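Local coordinates for protein malic enzyme (Entamoeba histolytica, PDB 3NV9) that probably catalyses the oxidative decarboxylation of malate to pyruvate, with NAD or NADP as the hydride acceptor, and works as a dimer, at residues Gly45-Met50 and Gly119-Met124; Asn91-Val96 and Ile130-Ile135; Gly115-Lys120 and Leu167-Gln172; Phe162-Leu167 and Asp187-His192. All blocks are in the same frame, centred on the assembly; numbering follows the deposited sequence.

Contact 1. Residues Gly45-Met50 and Gly119-Met124; sequences GKIQIM and GKALLM
Ile47 packs on Ala121 and Leu122 in a buried, mainly apolar strand-against-helix contact, formed where strand 47-51 begins beside helix 114-128 in the N-terminal domain. The extended CG1 arm of Ile47 ends in CD1, 3.7 Å from Ala121 CB, while CG2 rests on Leu122, 3.8 Å from its CB. With chi1 at 70°, CG1 stands between the backbone N and the carbonyl carbon, and the two methyls part to reach both residues. Ala121 suits its place because a lone methyl lets the strand come near the helix. Leu122 slides past Ile47 in the opposite direction and brings CD1 to 4.1 Å from Lys46 O.

Lys46 reaches across the helix at Gly119, its chain bent at chi3 (-64°), and CE comes to 3.5 Å from Gly119 N. Having no side chain, Gly119 lets the lysine tip lie close. NZ and Gly119 N, two donors, are merely neighbours; the ammonium bonds to Gly115 O and His40 NE2 of its own chain and to Tyr64 O of the second subunit, while Glu118 OE1 accepts the backbone N-H groups of Lys46 and Ile47. From Ile47 onward the strand pairs antiparallel with a strand of the second subunit. Apolar branches thus set the spacing of strand and helix, whereas the buried charge is satisfied by three acceptors, which probably favour its protonated form and link the helix to the dimer interface.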
loop_
_atom_site.group_PDB
_atom_site.type_symbol
_atom_site.label_atom_id
_atom_site.label_comp_id
_atom_site.label_asym_id
_atom_site.label_seq_id
_atom_site.Cartn_x
_atom_site.Cartn_y
_atom_site.Cartn_z
ATOM N N GLY A 45 3.400 -12.186 7.607
ATOM C CA GLY A 45 3.363 -11.651 6.246
ATOM C C GLY A 45 4.721 -11.686 5.586
ATOM O O GLY A 45 5.590 -12.434 6.036
ATOM N N LYS A 46 4.899 -10.889 4.537
ATOM C CA LYS A 46 6.076 -10.988 3.704
ATOM C C LYS A 46 6.706 -9.646 3.407
ATOM O O LYS A 46 7.905 -9.603 3.174
ATOM C CB LYS A 46 5.780 -11.759 2.417
ATOM C CG LYS A 46 5.599 -13.324 2.683
ATOM C CD LYS A 46 5.096 -14.040 1.436
ATOM C CE LYS A 46 3.623 -13.543 1.025
ATOM N NZ LYS A 46 2.889 -14.622 0.328
ATOM N N ILE A 47 5.903 -8.578 3.393
ATOM C CA ILE A 47 6.371 -7.229 3.012
ATOM C C ILE A 47 6.105 -6.168 4.103
ATOM O O ILE A 47 5.286 -6.363 4.992
ATOM C CB ILE A 47 5.830 -6.745 1.625
ATOM C CG1 ILE A 47 4.333 -6.471 1.721
ATOM C CG2 ILE A 47 6.034 -7.803 0.575
ATOM C CD1 ILE A 47 3.707 -5.873 0.400
ATOM N N GLN A 48 6.806 -5.047 4.019
ATOM C CA GLN A 48 6.673 -3.991 4.973
ATOM C C GLN A 48 6.907 -2.667 4.278
ATOM O O GLN A 48 7.340 -2.600 3.152
ATOM C CB GLN A 48 7.671 -4.194 6.105
ATOM C CG GLN A 48 9.136 -4.208 5.636
ATOM C CD GLN A 48 10.154 -4.105 6.785
ATOM O OE1 GLN A 48 9.882 -3.551 7.861
ATOM N NE2 GLN A 48 11.316 -4.707 6.565
ATOM N N ILE A 49 6.604 -1.584 4.957
ATOM C CA ILE A 49 6.911 -0.292 4.412
ATOM C C ILE A 49 8.238 0.169 5.012
ATOM O O ILE A 49 8.592 -0.220 6.099
ATOM C CB ILE A 49 5.746 0.690 4.678
ATOM C CG1 ILE A 49 4.717 0.637 3.544
ATOM C CG2 ILE A 49 6.250 2.125 4.704
ATOM C CD1 ILE A 49 4.056 -0.679 3.327
ATOM N N MET A 50 8.987 0.986 4.294
ATOM C CA MET A 50 10.256 1.505 4.832
ATOM C C MET A 50 10.530 2.905 4.260
ATOM O O MET A 50 10.175 3.164 3.121
ATOM C CB MET A 50 11.344 0.528 4.400
ATOM C CG MET A 50 12.671 0.698 5.031
ATOM S SD MET A 50 12.711 0.235 6.789
ATOM C CE MET A 50 12.429 -1.523 6.523
ATOM N N GLY A 119 2.598 -12.108 -1.990
ATOM C CA GLY A 119 3.717 -12.781 -2.650
ATOM C C GLY A 119 4.021 -12.093 -3.964
ATOM O O GLY A 119 5.178 -11.919 -4.303
ATOM N N LYS A 120 2.988 -11.675 -4.695
ATOM C CA LYS A 120 3.193 -10.885 -5.948
ATOM C C LYS A 120 3.898 -9.564 -5.624
ATOM O O LYS A 120 4.802 -9.172 -6.326
ATOM C CB LYS A 120 1.864 -10.530 -6.690
ATOM C CG LYS A 120 0.964 -11.685 -7.132
ATOM C CD LYS A 120 1.478 -12.338 -8.403
ATOM C CE LYS A 120 0.439 -13.411 -8.830
ATOM N NZ LYS A 120 0.870 -14.100 -10.140
ATOM N N ALA A 121 3.467 -8.886 -4.563
ATOM C CA ALA A 121 4.057 -7.607 -4.259
ATOM C C ALA A 121 5.500 -7.855 -3.855
ATOM O O ALA A 121 6.344 -7.044 -4.200
ATOM C CB ALA A 121 3.334 -6.939 -3.126
ATOM N N LEU A 122 5.750 -8.939 -3.066
ATOM C CA LEU A 122 7.101 -9.286 -2.600
ATOM C C LEU A 122 8.002 -9.457 -3.854
ATOM O O LEU A 122 9.121 -8.887 -3.930
ATOM C CB LEU A 122 7.097 -10.590 -1.762
ATOM C CG LEU A 122 8.485 -11.248 -1.538
ATOM C CD1 LEU A 122 9.367 -10.373 -0.557
ATOM C CD2 LEU A 122 8.466 -12.723 -1.038
ATOM N N LEU A 123 7.472 -10.167 -4.854
ATOM C CA LEU A 123 8.253 -10.420 -6.100
ATOM C C LEU A 123 8.465 -9.185 -6.965
ATOM O O LEU A 123 9.466 -9.064 -7.677
ATOM C CB LEU A 123 7.602 -11.499 -6.958
ATOM C CG LEU A 123 7.501 -12.901 -6.371
ATOM C CD1 LEU A 123 6.683 -13.855 -7.320
ATOM C CD2 LEU A 123 8.887 -13.476 -5.970
ATOM N N MET A 124 7.500 -8.289 -6.962
ATOM C CA MET A 124 7.699 -7.057 -7.762
ATOM C C MET A 124 8.879 -6.256 -7.201
ATOM O O MET A 124 9.641 -5.613 -7.928
ATOM C CB MET A 124 6.436 -6.231 -7.758
ATOM C CG MET A 124 5.440 -6.767 -8.821
ATOM S SD MET A 124 3.888 -5.953 -8.573
ATOM C CE MET A 124 2.769 -7.129 -9.412
#

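Contact 2. Residues Asn91-Val96 and Ile130-Ile135; sequences NFVGVV and IDAVPI
Val93 and Ile130 press their methyls together where two parallel strands, 92-97 and 131-136, begin to pair. These are the strands of a beta-alpha-beta unit whose helix, 114-128, covers the side of the sheet bearing Val93, Val95, Ala132 and Pro134. The CG2 atoms of Val93 and Ile130 are 3.4 Å apart, tighter than usual for carbon. Next to this bump Ala132 offers only a methyl, with CB 4.0 Å from Val93 CB, and Met124 of the helix packs over both residues.

The other side carries Phe92, Val96, Asp131, Val133 and Ile135. With CG of Phe92 anti to its own N (chi1 -159°), the ring leans across to the partner strand, where CZ meets Val133 CG2 at 3.7 Å, obliquely, and Asp131 O lies at the ring edge. Gly94 makes a hollow between Phe92 and Val96: Phe162 enters it from the neighbouring strand's side, and Ile135 CG1 borders it, 4.3 Å from Gly94 CA. Val96 CG2 then closes on Ile135 CB at 4.0 Å. Beta-branched residues suit such extended, tightly paired strands. Five backbone hydrogen bonds fix the pairing; in the last, Ile135 N lies 2.6 Å from Val95 O and is tilted 31° out of the carbonyl plane.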
loop_
_atom_site.group_PDB
_atom_site.type_symbol
_atom_site.label_atom_id
_atom_site.label_comp_id
_atom_site.label_asym_id
_atom_site.label_seq_id
_atom_site.Cartn_x
_atom_site.Cartn_y
_atom_site.Cartn_z
ATOM N N ASN A 91 6.555 4.863 -8.998
ATOM C CA ASN A 91 7.028 3.462 -8.962
ATOM C C ASN A 91 6.055 2.529 -8.187
ATOM O O ASN A 91 6.459 1.460 -7.734
ATOM C CB ASN A 91 8.486 3.442 -8.421
ATOM C CG ASN A 91 9.231 2.091 -8.638
ATOM O OD1 ASN A 91 9.825 1.564 -7.689
ATOM N ND2 ASN A 91 9.198 1.550 -9.845
ATOM N N PHE A 92 4.761 2.910 -8.085
ATOM C CA PHE A 92 3.800 2.258 -7.129
ATOM C C PHE A 92 2.767 1.462 -7.905
ATOM O O PHE A 92 2.027 2.029 -8.755
ATOM C CB PHE A 92 3.095 3.319 -6.227
ATOM C CG PHE A 92 2.505 2.789 -4.914
ATOM C CD1 PHE A 92 3.040 1.649 -4.261
ATOM C CD2 PHE A 92 1.478 3.500 -4.275
ATOM C CE1 PHE A 92 2.518 1.198 -3.010
ATOM C CE2 PHE A 92 0.935 3.072 -3.033
ATOM C CZ PHE A 92 1.448 1.905 -2.401
ATOM N N VAL A 93 2.708 0.158 -7.622
ATOM C CA VAL A 93 1.814 -0.747 -8.303
ATOM C C VAL A 93 0.791 -1.301 -7.326
ATOM O O VAL A 93 1.177 -1.673 -6.213
ATOM C CB VAL A 93 2.565 -1.863 -9.017
ATOM C CG1 VAL A 93 1.592 -2.929 -9.522
ATOM C CG2 VAL A 93 3.393 -1.241 -10.232
ATOM N N GLY A 94 -0.505 -1.283 -7.703
ATOM C CA GLY A 94 -1.554 -1.918 -6.887
ATOM C C GLY A 94 -1.904 -3.301 -7.400
ATOM O O GLY A 94 -2.172 -3.456 -8.568
ATOM N N VAL A 95 -1.832 -4.307 -6.549
ATOM C CA VAL A 95 -2.120 -5.673 -6.965
ATOM C C VAL A 95 -3.567 -5.840 -6.543
ATOM O O VAL A 95 -3.836 -6.086 -5.365
ATOM C CB VAL A 95 -1.185 -6.719 -6.220
ATOM C CG1 VAL A 95 -1.331 -8.162 -6.730
ATOM C CG2 VAL A 95 0.313 -6.332 -6.407
ATOM N N VAL A 96 -4.475 -5.642 -7.485
ATOM C CA VAL A 96 -5.912 -5.546 -7.244
ATOM C C VAL A 96 -6.549 -6.889 -7.569
ATOM O O VAL A 96 -6.347 -7.448 -8.643
ATOM C CB VAL A 96 -6.566 -4.361 -8.068
ATOM C CG1 VAL A 96 -8.117 -4.301 -7.886
ATOM C CG2 VAL A 96 -5.960 -3.057 -7.632
ATOM N N ILE A 130 10.082 -2.785 -8.150
ATOM C CA ILE A 130 8.816 -2.103 -8.089
ATOM C C ILE A 130 8.238 -2.009 -6.679
ATOM O O ILE A 130 8.309 -2.992 -5.926
ATOM C CB ILE A 130 7.858 -2.807 -9.039
ATOM C CG1 ILE A 130 8.470 -2.771 -10.458
ATOM C CG2 ILE A 130 6.524 -2.126 -9.088
ATOM C CD1 ILE A 130 7.935 -3.827 -11.347
ATOM N N ASP A 131 7.711 -0.837 -6.266
ATOM C CA ASP A 131 6.979 -0.803 -4.943
ATOM C C ASP A 131 5.516 -1.208 -5.149
ATOM O O ASP A 131 4.859 -0.663 -5.986
ATOM C CB ASP A 131 7.107 0.556 -4.278
ATOM C CG ASP A 131 8.560 0.865 -3.920
ATOM O OD1 ASP A 131 9.156 0.109 -3.128
ATOM O OD2 ASP A 131 9.114 1.849 -4.443
ATOM N N ALA A 132 5.012 -2.202 -4.443
ATOM C CA ALA A 132 3.679 -2.721 -4.761
ATOM C C ALA A 132 3.022 -3.207 -3.469
ATOM O O ALA A 132 3.718 -3.623 -2.542
ATOM C CB ALA A 132 3.776 -3.789 -5.737
ATOM N N VAL A 133 1.699 -3.067 -3.371
ATOM C CA VAL A 133 1.017 -3.583 -2.235
ATOM C C VAL A 133 -0.235 -4.390 -2.641
ATOM O O VAL A 133 -0.860 -4.121 -3.642
ATOM C CB VAL A 133 0.670 -2.510 -1.184
ATOM C CG1 VAL A 133 1.927 -2.052 -0.450
ATOM C CG2 VAL A 133 -0.134 -1.394 -1.758
ATOM N N PRO A 134 -0.572 -5.414 -1.854
ATOM C CA PRO A 134 -1.836 -6.099 -2.160
ATOM C C PRO A 134 -3.039 -5.128 -1.979
ATOM O O PRO A 134 -3.049 -4.298 -1.028
ATOM C CB PRO A 134 -1.856 -7.255 -1.153
ATOM C CG PRO A 134 -0.833 -6.887 -0.073
ATOM C CD PRO A 134 0.014 -5.781 -0.553
ATOM N N ILE A 135 -4.018 -5.175 -2.904
ATOM C CA ILE A 135 -5.301 -4.467 -2.703
ATOM C C ILE A 135 -6.406 -5.456 -2.912
ATOM O O ILE A 135 -6.875 -5.608 -4.012
ATOM C CB ILE A 135 -5.479 -3.316 -3.695
ATOM C CG1 ILE A 135 -4.310 -2.330 -3.598
ATOM C CG2 ILE A 135 -6.832 -2.553 -3.492
ATOM C CD1 ILE A 135 -4.377 -1.388 -2.398
#

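Contact 3. Residues Gly115-Lys120 and Leu167-Gln172; sequences GVMEGK and LEDISQ. With GOL (glycerol), chain N.
Met117 lays its sulfur over the aliphatic start of Glu168, with SD 3.5 Å from Glu168 CB as the two chains slide past each other in opposite directions. The contact joins the crossover helix 114-128 of a beta-alpha-beta unit to the loop that leaves strand 164-167. Bends at chi2 (-53°) and chi3 (140°) bring CE to Asp169 OD2, at 3.3 Å. An unbranched thioether suits this site, since it can bend to touch Glu168 with its sulfur and Asp169 with its methyl.

Lys120 approaches Glu168 from the opposite direction, and its CD and CE lie beside OE1. A long salt bridge joins Lys120 NZ to Glu168 OE2, 3.7 Å, and a water bridges the same two groups, 2.9 Å from NZ. The lysine is also bonded to Tyr65 OH of the second subunit. A glycerol, probably from the crystallisation liquor, sits in this polar pocket: its O1 donates to Asp169 OD1, and Lys120 NZ reaches O1 and O3 through weak hydrogen bonds. Asp193 and Asp194 lie close by, a gathering of acids round a lysine consistent with the substrate and metal pocket of malic enzymes. Val116 CG1 touches glycerol C1 at 3.5 Å and Asp169 OD2 at 3.6 Å.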
loop_
_atom_site.group_PDB
_atom_site.type_symbol
_atom_site.label_atom_id
_atom_site.label_comp_id
_atom_site.label_asym_id
_atom_site.label_seq_id
_atom_site.Cartn_x
_atom_site.Cartn_y
_atom_site.Cartn_z
ATOM N N GLY A 115 -2.544 -13.697 0.718
ATOM C CA GLY A 115 -1.330 -14.505 0.674
ATOM C C GLY A 115 -0.723 -14.386 -0.687
ATOM O O GLY A 115 0.470 -14.071 -0.831
ATOM N N VAL A 116 -1.532 -14.593 -1.717
ATOM C CA VAL A 116 -1.032 -14.580 -3.105
ATOM C C VAL A 116 -0.670 -13.154 -3.549
ATOM O O VAL A 116 0.363 -12.946 -4.203
ATOM C CB VAL A 116 -2.070 -15.210 -4.052
ATOM C CG1 VAL A 116 -1.749 -14.928 -5.551
ATOM C CG2 VAL A 116 -2.175 -16.731 -3.782
ATOM N N MET A 117 -1.486 -12.156 -3.190
ATOM C CA MET A 117 -1.210 -10.775 -3.662
ATOM C C MET A 117 -0.027 -10.169 -2.930
ATOM O O MET A 117 0.697 -9.359 -3.491
ATOM C CB MET A 117 -2.445 -9.842 -3.552
ATOM C CG MET A 117 -3.740 -10.417 -4.125
ATOM S SD MET A 117 -3.523 -10.983 -5.817
ATOM C CE MET A 117 -4.490 -12.490 -5.794
ATOM N N GLU A 118 0.171 -10.568 -1.677
ATOM C CA GLU A 118 1.410 -10.188 -0.966
ATOM C C GLU A 118 2.693 -10.849 -1.556
ATOM O O GLU A 118 3.739 -10.243 -1.609
ATOM C CB GLU A 118 1.272 -10.440 0.554
ATOM C CG GLU A 118 2.202 -9.582 1.301
ATOM C CD GLU A 118 2.151 -9.743 2.790
ATOM O OE1 GLU A 118 3.091 -9.238 3.481
ATOM O OE2 GLU A 118 1.207 -10.379 3.269
ATOM N N GLY A 119 2.598 -12.108 -1.990
ATOM C CA GLY A 119 3.717 -12.781 -2.650
ATOM C C GLY A 119 4.021 -12.093 -3.964
ATOM O O GLY A 119 5.178 -11.919 -4.303
ATOM N N LYS A 120 2.988 -11.675 -4.695
ATOM C CA LYS A 120 3.193 -10.885 -5.948
ATOM C C LYS A 120 3.898 -9.564 -5.624
ATOM O O LYS A 120 4.802 -9.172 -6.326
ATOM C CB LYS A 120 1.864 -10.530 -6.690
ATOM C CG LYS A 120 0.964 -11.685 -7.132
ATOM C CD LYS A 120 1.478 -12.338 -8.403
ATOM C CE LYS A 120 0.439 -13.411 -8.830
ATOM N NZ LYS A 120 0.870 -14.100 -10.140
ATOM N N LEU A 167 -4.065 -6.109 -12.077
ATOM C CA LEU A 167 -5.222 -6.977 -11.761
ATOM C C LEU A 167 -4.757 -8.419 -11.630
ATOM O O LEU A 167 -3.959 -8.892 -12.431
ATOM C CB LEU A 167 -6.321 -6.882 -12.850
ATOM C CG LEU A 167 -6.847 -5.473 -13.237
ATOM C CD1 LEU A 167 -7.543 -5.475 -14.588
ATOM C CD2 LEU A 167 -7.800 -4.919 -12.140
ATOM N N GLU A 168 -5.261 -9.119 -10.627
ATOM C CA GLU A 168 -4.987 -10.538 -10.471
ATOM C C GLU A 168 -6.272 -11.314 -10.089
ATOM O O GLU A 168 -7.088 -10.793 -9.312
ATOM C CB GLU A 168 -3.988 -10.726 -9.309
ATOM C CG GLU A 168 -2.585 -10.129 -9.490
ATOM C CD GLU A 168 -1.694 -10.989 -10.364
ATOM O OE1 GLU A 168 -0.544 -10.557 -10.572
ATOM O OE2 GLU A 168 -2.132 -12.094 -10.834
ATOM N N ASP A 169 -6.368 -12.567 -10.558
ATOM C CA ASP A 169 -7.188 -13.601 -9.910
ATOM C C ASP A 169 -8.671 -13.149 -9.775
ATOM O O ASP A 169 -9.295 -13.214 -8.702
ATOM C CB ASP A 169 -6.567 -13.976 -8.555
ATOM C CG ASP A 169 -5.230 -14.721 -8.683
ATOM O OD1 ASP A 169 -4.691 -14.828 -9.796
ATOM O OD2 ASP A 169 -4.687 -15.206 -7.653
ATOM N N ILE A 170 -9.179 -12.641 -10.890
ATOM C CA ILE A 170 -10.558 -12.245 -11.078
ATOM C C ILE A 170 -11.162 -13.241 -12.084
ATOM O O ILE A 170 -10.596 -13.508 -13.163
ATOM C CB ILE A 170 -10.650 -10.793 -11.617
ATOM C CG1 ILE A 170 -9.836 -9.863 -10.708
ATOM C CG2 ILE A 170 -12.098 -10.350 -11.799
ATOM C CD1 ILE A 170 -9.976 -8.362 -10.980
ATOM N N SER A 171 -12.306 -13.796 -11.707
ATOM C CA SER A 171 -13.021 -14.776 -12.525
ATOM C C SER A 171 -13.447 -14.224 -13.890
ATOM O O SER A 171 -13.692 -13.026 -14.037
ATOM C CB SER A 171 -14.267 -15.198 -11.769
ATOM O OG SER A 171 -15.149 -14.083 -11.711
ATOM N N GLN A 172 -13.484 -15.094 -14.889
ATOM C CA GLN A 172 -13.996 -14.724 -16.204
ATOM C C GLN A 172 -15.498 -15.010 -16.185
ATOM O O GLN A 172 -15.920 -15.979 -15.553
ATOM C CB GLN A 172 -13.335 -15.548 -17.311
ATOM C CG GLN A 172 -13.742 -17.026 -17.292
ATOM C CD GLN A 172 -13.631 -17.711 -18.640
ATOM O OE1 GLN A 172 -13.641 -17.069 -19.690
ATOM N NE2 GLN A 172 -13.532 -19.023 -18.610
HETATM C C1 GOL N . -1.217 -16.767 -8.513
HETATM O O1 GOL N . -1.854 -15.805 -9.336
HETATM C C2 GOL N . 0.302 -16.901 -8.694
HETATM O O2 GOL N . 0.879 -17.478 -7.535
HETATM C C3 GOL N . 0.659 -17.706 -9.963
HETATM O O3 GOL N . 0.118 -17.066 -11.133
HETATM O O HOH W 1 -1.663 -14.537 -11.483
#

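Contact 4. Residues Phe162-Leu167 and Asp187-His192; sequences FGAINL and DIPVWH
Ile188 packs against Phe162 and Gly163 in the turn that leads into strand 164-167, just ahead of the place where that strand pairs in parallel with strand 190-192. Its CB stands 3.6 Å from Gly163 O. From there CG2 runs to Phe162 O, at 3.2 Å, while a chi1 of 60° turns CG1 in over the backbone and carries the other arm forward fully extended. At the tip CD1 comes to 3.4 Å from Phe162 O, and it also meets Phe162 CB at 3.9 Å and Ile165 CG1 at 3.8 Å. Gly163 thus offers its carbonyl to Ile188, and Phe162 O is held on its own account by Arg89 NE.

Beyond Ile188 the two strands, joined in sequence by helix 174-185 as a beta-alpha-beta unit, are tied by backbone bonds. Pro189 has no N-H to give, but its O accepts from Ile165 N at 2.9 Å. Leu167 N lies in the carbonyl plane of Trp191 O, and the bond from Trp191 N to Ile165 O is weak. Towards helix 174-185, Leu167 CD1 packs on Val190 CG1 at 3.7 Å. On the other side Asn166 and Trp191 run side by side, amide and ring planes 49° apart, beneath helix 363-372. His192 ND1 gives a weak hydrogen bond to Leu167 O, 3.4 Å away in the plane of the imidazole. The chemistry implies a strand pair held in parallel register by backbone hydrogen bonds and packed with branched aliphatics on the side facing helix 174-185, with the imidazole adding a polar tie where the strands end.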
loop_
_atom_site.group_PDB
_atom_site.type_symbol
_atom_site.label_atom_id
_atom_site.label_comp_id
_atom_site.label_asym_id
_atom_site.label_seq_id
_atom_site.Cartn_x
_atom_site.Cartn_y
_atom_site.Cartn_z
ATOM N N PHE A 162 -1.636 5.368 -7.817
ATOM C CA PHE A 162 -0.735 4.370 -8.423
ATOM C C PHE A 162 -0.172 4.776 -9.779
ATOM O O PHE A 162 -0.752 5.622 -10.485
ATOM C CB PHE A 162 -1.415 2.986 -8.549
ATOM C CG PHE A 162 -1.696 2.331 -7.238
ATOM C CD1 PHE A 162 -0.681 1.671 -6.534
ATOM C CD2 PHE A 162 -2.959 2.377 -6.688
ATOM C CE1 PHE A 162 -0.951 1.085 -5.324
ATOM C CE2 PHE A 162 -3.241 1.789 -5.469
ATOM C CZ PHE A 162 -2.227 1.146 -4.774
ATOM N N GLY A 163 0.949 4.136 -10.125
ATOM C CA GLY A 163 1.649 4.346 -11.371
ATOM C C GLY A 163 1.233 3.279 -12.322
ATOM O O GLY A 163 1.405 3.450 -13.525
ATOM N N ALA A 164 0.739 2.142 -11.794
ATOM C CA ALA A 164 0.034 1.165 -12.613
ATOM C C ALA A 164 -0.896 0.295 -11.788
ATOM O O ALA A 164 -0.778 0.257 -10.559
ATOM C CB ALA A 164 1.013 0.281 -13.353
ATOM N N ILE A 165 -1.787 -0.438 -12.464
ATOM C CA ILE A 165 -2.602 -1.383 -11.772
ATOM C C ILE A 165 -2.370 -2.778 -12.293
ATOM O O ILE A 165 -2.393 -3.010 -13.500
ATOM C CB ILE A 165 -4.152 -1.122 -11.915
ATOM C CG1 ILE A 165 -4.550 0.231 -11.352
ATOM C CG2 ILE A 165 -4.937 -2.328 -11.333
ATOM C CD1 ILE A 165 -4.233 0.408 -9.933
ATOM N N ASN A 166 -2.185 -3.708 -11.359
ATOM C CA ASN A 166 -1.913 -5.078 -11.714
ATOM C C ASN A 166 -3.061 -5.942 -11.222
ATOM O O ASN A 166 -3.057 -6.435 -10.082
ATOM C CB ASN A 166 -0.531 -5.457 -11.128
ATOM C CG ASN A 166 -0.218 -6.936 -11.242
ATOM O OD1 ASN A 166 -0.435 -7.680 -10.271
ATOM N ND2 ASN A 166 0.305 -7.375 -12.401
ATOM N N LEU A 167 -4.065 -6.109 -12.077
ATOM C CA LEU A 167 -5.222 -6.977 -11.761
ATOM C C LEU A 167 -4.757 -8.419 -11.630
ATOM O O LEU A 167 -3.959 -8.892 -12.431
ATOM C CB LEU A 167 -6.321 -6.882 -12.850
ATOM C CG LEU A 167 -6.847 -5.473 -13.237
ATOM C CD1 LEU A 167 -7.543 -5.475 -14.588
ATOM C CD2 LEU A 167 -7.800 -4.919 -12.140
ATOM N N ASP A 187 -5.793 6.788 -16.374
ATOM C CA ASP A 187 -4.693 7.613 -16.863
ATOM C C ASP A 187 -3.298 6.988 -16.573
ATOM O O ASP A 187 -2.253 7.572 -16.892
ATOM C CB ASP A 187 -4.822 9.046 -16.313
ATOM C CG ASP A 187 -5.930 9.893 -17.064
ATOM O OD1 ASP A 187 -6.304 9.589 -18.246
ATOM O OD2 ASP A 187 -6.442 10.878 -16.467
ATOM N N ILE A 188 -3.333 5.804 -15.968
ATOM C CA ILE A 188 -2.220 4.875 -15.781
ATOM C C ILE A 188 -2.525 3.552 -16.521
ATOM O O ILE A 188 -3.669 3.268 -16.857
ATOM C CB ILE A 188 -1.908 4.574 -14.287
ATOM C CG1 ILE A 188 -3.122 3.942 -13.591
ATOM C CG2 ILE A 188 -1.444 5.836 -13.595
ATOM C CD1 ILE A 188 -2.929 3.612 -12.104
ATOM N N PRO A 189 -1.483 2.773 -16.834
ATOM C CA PRO A 189 -1.654 1.447 -17.401
ATOM C C PRO A 189 -2.333 0.443 -16.454
ATOM O O PRO A 189 -1.926 0.309 -15.284
ATOM C CB PRO A 189 -0.199 0.980 -17.660
ATOM C CG PRO A 189 0.599 1.735 -16.697
ATOM C CD PRO A 189 -0.063 3.112 -16.677
ATOM N N VAL A 190 -3.336 -0.261 -17.003
ATOM C CA VAL A 190 -4.047 -1.330 -16.332
ATOM C C VAL A 190 -3.969 -2.599 -17.163
ATOM O O VAL A 190 -4.229 -2.583 -18.371
ATOM C CB VAL A 190 -5.559 -0.959 -16.102
ATOM C CG1 VAL A 190 -6.341 -2.107 -15.394
ATOM C CG2 VAL A 190 -5.615 0.279 -15.293
ATOM N N TRP A 191 -3.616 -3.697 -16.522
ATOM C CA TRP A 191 -3.488 -4.954 -17.236
ATOM C C TRP A 191 -3.904 -6.042 -16.261
ATOM O O TRP A 191 -4.095 -5.770 -15.090
ATOM C CB TRP A 191 -2.059 -5.121 -17.788
ATOM C CG TRP A 191 -1.080 -5.741 -16.862
ATOM C CD1 TRP A 191 -0.919 -5.461 -15.537
ATOM C CD2 TRP A 191 -0.085 -6.747 -17.188
ATOM N NE1 TRP A 191 0.110 -6.235 -15.016
ATOM C CE2 TRP A 191 0.615 -7.043 -16.006
ATOM C CE3 TRP A 191 0.266 -7.434 -18.366
ATOM C CZ2 TRP A 191 1.655 -7.990 -15.968
ATOM C CZ3 TRP A 191 1.310 -8.369 -18.330
ATOM C CH2 TRP A 191 1.980 -8.635 -17.145
ATOM N N HIS A 192 -4.050 -7.259 -16.747
ATOM C CA HIS A 192 -4.501 -8.364 -15.936
ATOM C C HIS A 192 -3.389 -9.453 -16.065
ATOM O O HIS A 192 -3.158 -10.014 -17.127
ATOM C CB HIS A 192 -5.940 -8.762 -16.377
ATOM C CG HIS A 192 -6.491 -10.007 -15.728
ATOM N ND1 HIS A 192 -6.034 -10.512 -14.532
ATOM C CD2 HIS A 192 -7.509 -10.814 -16.093
ATOM C CE1 HIS A 192 -6.707 -11.609 -14.215
ATOM N NE2 HIS A 192 -7.612 -11.811 -15.149
#

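In the fold
Contacts 2 and 4 share one four-stranded parallel sheet; their centres lie 9 Å apart, and strands 92-97 and 164-167 join them through bonds such as Gly94 O to Asn166 N, 2.8 Å. Contacts 1 and 3 use overlapping parts of helix 114-128, sharing Gly119 and Lys120, with centres about 13 Å apart. Met124 O of that helix probably accepts from Ile130 N, 2.9 Å, tying contact 1 to contact 2. Contact 3 stands at the glycerol-binding pocket, probably the active site as in other malic enzymes, and contact 2 supports it where Val96 O receives Glu168 N at 2.8 Å. Contact 4 reaches the same loop through shared Leu167 and His192. Contacts 1 to 3 touch the second subunit.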